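Local structure of putative 4-Hydroxy-2-oxoglutarate aldolase / 2-dehydro-3-deoxyphosphogluconate aldolase (Yersinia enterocolitica, 3LM7) at residues Met82-Ser87 / Val95-Thr100. The protein is a putative aldolase of the KDGP aldolase family, which belongs to the TIM-barrel clan. Sequence-based numbering, arbitrary orientation.
Sequences MVSQIS and VNQVFT
Val83 lays its CG1 methyl over the chain that leaves strand 94-95, 3.5 Å from Val95 CG1 and equally close to Asn96 O. That methyl stands anti to the backbone N (chi1 167°), which carries it out from helix 80-90 to the strand; the two side chains run antiparallel where they pass. One turn on, Ser87 OG lies against both Val95 methyls, nearer Val95 CG2 at 3.3 Å. The same hydroxyl turns back on its own helix and donates to Val83 O over 2.8 Å, coming from above the carbonyl plane, while Ser87 N reaches that oxygen from the opposite face. Gln97, bent at chi2, brings NE2 back to 3.6 Å from Val83 CG1. NE2 also lies near Ser84 OG, at an angle too poor for a bond; both atoms bond instead to Ser105 OG of helix 102-109. Gln97 OE1 takes Val98 N on an in-plane lone pair and is hydrogen-bonded to Ser80 OG at the start of helix 80-90. Here, in a parallel alpha/beta fold of the TIM-barrel kind, that helix packs on the end of strand 94-95 and the following loop without direct hydrogen bonds; buried Asn96 O has no partner, and the fit rests on van der Waals contact, much of it methyl against polar atoms.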
HETATM    1  N   MSE A  82     -10.542 -22.490  18.148  1.00  9.16           N
HETATM    2  CA  MSE A  82     -11.128 -23.231  17.010  1.00  9.34           C
HETATM    3  C   MSE A  82     -10.859 -22.522  15.684  1.00  8.25           C
HETATM    4  O   MSE A  82     -10.516 -23.165  14.706  1.00  8.51           O
HETATM    5  CB  MSE A  82     -12.620 -23.391  17.202  1.00  9.82           C
HETATM    6  CG  MSE A  82     -13.208 -24.568  16.462  1.00 18.45           C
HETATM    7 SE   MSE A  82     -15.161 -24.380  16.640  1.00 27.02          SE
HETATM    8  CE  MSE A  82     -15.660 -25.812  15.505  1.00 23.88           C
ATOM      9  N   VAL A  83     -10.961 -21.186  15.654  1.00  8.41           N
ATOM     10  CA  VAL A  83     -10.614 -20.449  14.410  1.00  7.30           C
ATOM     11  C   VAL A  83      -9.169 -20.697  13.984  1.00  8.58           C
ATOM     12  O   VAL A  83      -8.900 -20.928  12.802  1.00  9.45           O
ATOM     13  CB  VAL A  83     -10.934 -18.930  14.520  1.00  7.80           C
ATOM     14  CG1 VAL A  83     -10.296 -18.165  13.379  1.00  5.74           C
ATOM     15  CG2 VAL A  83     -12.488 -18.775  14.440  1.00  7.93           C
ATOM     16  N   SER A  84      -8.231 -20.738  14.938  1.00  7.79           N
ATOM     17  CA  SER A  84      -6.851 -21.000  14.567  1.00  8.48           C
ATOM     18  C   SER A  84      -6.704 -22.411  13.973  1.00  9.51           C
ATOM     19  O   SER A  84      -5.951 -22.615  13.025  1.00  8.35           O
ATOM     20  CB  SER A  84      -5.901 -20.896  15.786  1.00  8.33           C
ATOM     21  OG  SER A  84      -5.799 -19.550  16.175  1.00 12.90           O
ATOM     22  N   GLN A  85      -7.375 -23.386  14.583  1.00  9.99           N
ATOM     23  CA  GLN A  85      -7.292 -24.737  14.048  1.00 11.10           C
ATOM     24  C   GLN A  85      -7.995 -24.917  12.720  1.00 11.18           C
ATOM     25  O   GLN A  85      -7.464 -25.598  11.813  1.00 11.87           O
ATOM     26  CB  GLN A  85      -7.778 -25.740  15.094  1.00 10.23           C
ATOM     27  CG  GLN A  85      -6.927 -25.664  16.385  1.00 17.71           C
ATOM     28  CD  GLN A  85      -7.594 -26.435  17.525  1.00 25.68           C
ATOM     29  OE1 GLN A  85      -8.715 -26.855  17.394  1.00 24.67           O
ATOM     30  NE2 GLN A  85      -6.902 -26.592  18.641  1.00 29.87           N
ATOM     31  N   ILE A  86      -9.198 -24.360  12.584  1.00 11.09           N
ATOM     32  CA  ILE A  86      -9.883 -24.395  11.308  1.00 10.16           C
ATOM     33  C   ILE A  86      -9.018 -23.754  10.212  1.00 10.90           C
ATOM     34  O   ILE A  86      -8.853 -24.307   9.096  1.00 10.39           O
ATOM     35  CB  ILE A  86     -11.196 -23.646  11.377  1.00 10.52           C
ATOM     36  CG1 ILE A  86     -12.187 -24.382  12.261  1.00 10.54           C
ATOM     37  CG2 ILE A  86     -11.811 -23.429   9.961  1.00  8.15           C
ATOM     38  CD1 ILE A  86     -13.450 -23.528  12.620  1.00 10.26           C
ATOM     39  N   SER A  87      -8.475 -22.574  10.504  1.00 10.47           N
ATOM     40  CA  SER A  87      -7.736 -21.781   9.462  1.00 10.43           C
ATOM     41  C   SER A  87      -6.478 -22.495   8.984  1.00  9.58           C
ATOM     42  O   SER A  87      -6.136 -22.421   7.823  1.00  9.82           O
ATOM     43  CB  SER A  87      -7.439 -20.349   9.968  1.00 11.31           C
ATOM     44  OG  SER A  87      -8.664 -19.667  10.284  1.00 10.57           O
ATOM     45  N   VAL A  95      -8.821 -14.314   8.044  1.00  4.64           N
ATOM     46  CA  VAL A  95      -9.164 -14.942   9.309  1.00  5.46           C
ATOM     47  C   VAL A  95      -9.501 -13.826  10.300  1.00  6.20           C
ATOM     48  O   VAL A  95      -8.738 -12.857  10.390  1.00  6.05           O
ATOM     49  CB  VAL A  95      -7.921 -15.713   9.883  1.00  6.25           C
ATOM     50  CG1 VAL A  95      -8.146 -16.242  11.354  1.00  3.87           C
ATOM     51  CG2 VAL A  95      -7.490 -16.895   8.901  1.00  6.23           C
ATOM     52  N   ASN A  96     -10.623 -13.948  11.012  1.00  5.86           N
ATOM     53  CA  ASN A  96     -10.946 -13.016  12.067  1.00  4.68           C
ATOM     54  C   ASN A  96     -10.322 -13.561  13.350  1.00  5.88           C
ATOM     55  O   ASN A  96     -10.623 -14.703  13.739  1.00  6.10           O
ATOM     56  CB  ASN A  96     -12.460 -12.924  12.295  1.00  4.39           C
ATOM     57  CG  ASN A  96     -13.171 -12.126  11.181  1.00  7.53           C
ATOM     58  OD1 ASN A  96     -13.171 -10.881  11.177  1.00  6.64           O
ATOM     59  ND2 ASN A  96     -13.707 -12.845  10.215  1.00  6.84           N
ATOM     60  N   GLN A  97      -9.567 -12.736  14.076  1.00  5.35           N
ATOM     61  CA  GLN A  97      -9.081 -13.173  15.390  1.00  5.18           C
ATOM     62  C   GLN A  97      -9.275 -12.089  16.465  1.00  4.63           C
ATOM     63  O   GLN A  97      -9.389 -10.912  16.148  1.00  6.87           O
ATOM     64  CB  GLN A  97      -7.578 -13.577  15.393  1.00  5.64           C
ATOM     65  CG  GLN A  97      -7.315 -15.104  15.146  1.00  7.60           C
ATOM     66  CD  GLN A  97      -7.919 -15.958  16.258  1.00  5.90           C
ATOM     67  OE1 GLN A  97      -8.426 -15.434  17.263  1.00  7.40           O
ATOM     68  NE2 GLN A  97      -7.978 -17.258  16.029  1.00  5.15           N
ATOM     69  N   VAL A  98      -9.239 -12.518  17.748  1.00  6.55           N
ATOM     70  CA  VAL A  98      -9.067 -11.585  18.874  1.00  4.70           C
ATOM     71  C   VAL A  98      -7.564 -11.357  19.088  1.00  6.47           C
ATOM     72  O   VAL A  98      -6.737 -12.091  18.561  1.00  6.23           O
ATOM     73  CB  VAL A  98      -9.775 -12.079  20.153  1.00  5.57           C
ATOM     74  CG1 VAL A  98     -11.301 -12.123  19.848  1.00  5.92           C
ATOM     75  CG2 VAL A  98      -9.226 -13.424  20.657  1.00  6.29           C
ATOM     76  N   PHE A  99      -7.222 -10.331  19.851  1.00  5.91           N
ATOM     77  CA  PHE A  99      -5.838  -9.856  19.900  1.00  5.95           C
ATOM     78  C   PHE A  99      -4.935 -11.028  20.325  1.00  6.70           C
ATOM     79  O   PHE A  99      -3.806 -11.181  19.791  1.00  6.41           O
ATOM     80  CB  PHE A  99      -5.800  -8.674  20.916  1.00  5.08           C
ATOM     81  CG  PHE A  99      -4.439  -8.051  21.088  1.00  6.95           C
ATOM     82  CD1 PHE A  99      -4.085  -6.962  20.316  1.00  5.11           C
ATOM     83  CD2 PHE A  99      -3.519  -8.568  22.042  1.00  4.71           C
ATOM     84  CE1 PHE A  99      -2.790  -6.354  20.446  1.00  6.31           C
ATOM     85  CE2 PHE A  99      -2.233  -7.999  22.173  1.00  6.48           C
ATOM     86  CZ  PHE A  99      -1.890  -6.859  21.388  1.00  6.46           C
ATOM     87  N   THR A 100      -5.423 -11.870  21.240  1.00  6.09           N
ATOM     88  CA  THR A 100      -4.569 -12.899  21.853  1.00  6.48           C
ATOM     89  C   THR A 100      -4.564 -14.171  20.996  1.00  7.84           C
ATOM     90  O   THR A 100      -3.965 -15.163  21.369  1.00  7.85           O
ATOM     91  CB  THR A 100      -5.154 -13.269  23.250  1.00  9.00           C
ATOM     92  OG1 THR A 100      -6.591 -13.495  23.134  1.00  8.41           O
ATOM     93  CG2 THR A 100      -4.920 -12.120  24.227  1.00  7.10           C
TER